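TrwG protein (Bartonella grahamii, PDB 4NHF) is a VirB8-family component of a type IV secretion system, here represented by its soluble domain, and probably takes part in assembling the machinery. Local coordinates at residues 51-54 with 55-59. Numbering follows the deposited sequence.
Sequences QYVL and NRENY
Y52 and R56, one helical turn apart, both set CG anti to the backbone N (chi1 -172° and 174°), and the arginine stays extended out to NE, which lays the two side chains next to each other pointing the same way. R56 CB sits over one face of the Y52 ring, towards the rim, and further out R56 CD packs 3.6 Å from Y52 CE2. At the end of the pair R56 NH1 donates to Y52 OH at 3.0 Å, with the hydroxyl lying at the edge of the guanidinium, in its plane. That oxygen also hydrogen-bonds to S75 OG, so the hydroxyl is gripped by two partners; the ring of Y170 meets the Y52 ring edge-to-face.

N55 sends both its backbone N and its side-chain ND2 to Q51 O, each at 2.9 Å, from opposite faces of the carbonyl plane; the ND2 bond comes in well above that plane. Q51, bent at chi2, brings its own amide round, and a water receives a bond from N55 ND2 and gives one of 2.6 Å to Q51 OE1. At the other end of the N55 amide, OD1 accepts a hydrogen bond from N67 ND2 of helix 64-73, which together with the ND2 bond to Q51 O sets the flip of the group; the same N67 amide accepts from N58 ND2 through OD1.

Further along, E57 N closes on V53 O at 2.9 Å, whereas the next bond, from N58 N to L54 O, is weak at 3.5 Å. The chain then runs on towards D60 and D62, which bind calcium in a structure of this protein although no ion sits on this chain here. These are the C-terminal turns of helix 42-57, the long helix that packs against the curved antiparallel sheet in the NTF2-like fold of VirB8 proteins.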
# COMPACT_ATOMS: atom_id res chain seq x y z
N GLN A 51 0.71 -6.62 -4.40
CA GLN A 51 -0.02 -5.87 -3.36
C GLN A 51 -0.98 -6.80 -2.55
O GLN A 51 -1.14 -6.68 -1.34
CB GLN A 51 -0.76 -4.66 -3.89
CG GLN A 51 0.15 -3.48 -4.29
CD GLN A 51 1.03 -2.99 -3.17
OE1 GLN A 51 0.54 -2.72 -2.08
NE2 GLN A 51 2.32 -2.97 -3.38
N TYR A 52 -1.59 -7.75 -3.24
CA TYR A 52 -2.56 -8.62 -2.58
C TYR A 52 -1.88 -9.49 -1.52
O TYR A 52 -2.36 -9.63 -0.42
CB TYR A 52 -3.31 -9.51 -3.54
CG TYR A 52 -4.43 -10.26 -2.88
CD1 TYR A 52 -5.62 -9.65 -2.55
CD2 TYR A 52 -4.30 -11.60 -2.61
CE1 TYR A 52 -6.65 -10.37 -1.95
CE2 TYR A 52 -5.31 -12.32 -1.98
CZ TYR A 52 -6.49 -11.71 -1.65
OH TYR A 52 -7.47 -12.51 -1.07
N VAL A 53 -0.77 -10.11 -1.89
CA VAL A 53 -0.10 -11.02 -0.99
C VAL A 53 0.46 -10.21 0.16
O VAL A 53 0.32 -10.63 1.31
CB VAL A 53 0.99 -11.79 -1.77
CG1 VAL A 53 1.90 -12.52 -0.85
CG2 VAL A 53 0.34 -12.75 -2.76
N LEU A 54 1.06 -9.05 -0.13
CA LEU A 54 1.59 -8.15 0.91
C LEU A 54 0.50 -7.71 1.90
O LEU A 54 0.76 -7.65 3.12
CB LEU A 54 2.28 -6.90 0.40
CG LEU A 54 3.55 -7.15 -0.40
CD1 LEU A 54 4.08 -5.83 -0.97
CD2 LEU A 54 4.55 -7.89 0.44
N ASN A 55 -0.71 -7.44 1.41
CA ASN A 55 -1.78 -7.08 2.35
C ASN A 55 -2.38 -8.28 3.09
O ASN A 55 -2.69 -8.20 4.28
CB ASN A 55 -2.87 -6.29 1.67
CG ASN A 55 -2.49 -4.84 1.52
OD1 ASN A 55 -2.68 -4.03 2.45
ND2 ASN A 55 -1.94 -4.48 0.36
N ARG A 56 -2.62 -9.36 2.35
CA ARG A 56 -3.28 -10.47 2.99
C ARG A 56 -2.39 -11.20 4.03
O ARG A 56 -2.91 -11.70 5.01
CB ARG A 56 -3.82 -11.42 1.94
CG ARG A 56 -4.40 -12.70 2.50
CD ARG A 56 -5.18 -13.45 1.44
NE ARG A 56 -5.72 -14.69 2.00
CZ ARG A 56 -6.76 -15.40 1.57
NH1 ARG A 56 -7.51 -15.02 0.54
NH2 ARG A 56 -7.09 -16.51 2.22
N GLU A 57 -1.09 -11.30 3.78
CA GLU A 57 -0.24 -12.16 4.59
C GLU A 57 0.45 -11.40 5.69
O GLU A 57 0.95 -11.99 6.61
CB GLU A 57 0.79 -12.90 3.69
CG GLU A 57 0.15 -13.86 2.68
CD GLU A 57 -0.56 -15.05 3.28
OE1 GLU A 57 -0.34 -15.41 4.44
OE2 GLU A 57 -1.38 -15.65 2.58
N ASN A 58 0.45 -10.06 5.61
CA ASN A 58 1.04 -9.18 6.65
C ASN A 58 0.19 -9.23 7.93
O ASN A 58 -1.02 -9.37 7.83
CB ASN A 58 1.05 -7.73 6.13
CG ASN A 58 1.86 -6.78 7.03
OD1 ASN A 58 3.01 -7.04 7.36
ND2 ASN A 58 1.25 -5.70 7.40
N TYR A 59 0.79 -9.11 9.13
CA TYR A 59 0.00 -8.80 10.32
C TYR A 59 0.73 -7.69 11.05
O TYR A 59 1.91 -7.87 11.36
CB TYR A 59 -0.17 -9.99 11.29
CG TYR A 59 -1.00 -9.55 12.44
CD1 TYR A 59 -2.37 -9.43 12.32
CD2 TYR A 59 -0.41 -9.14 13.60
CE1 TYR A 59 -3.12 -8.92 13.35
CE2 TYR A 59 -1.14 -8.66 14.64
CZ TYR A 59 -2.51 -8.57 14.53
OH TYR A 59 -3.24 -8.10 15.63
O HOH W 1 -1.75 -1.93 -1.25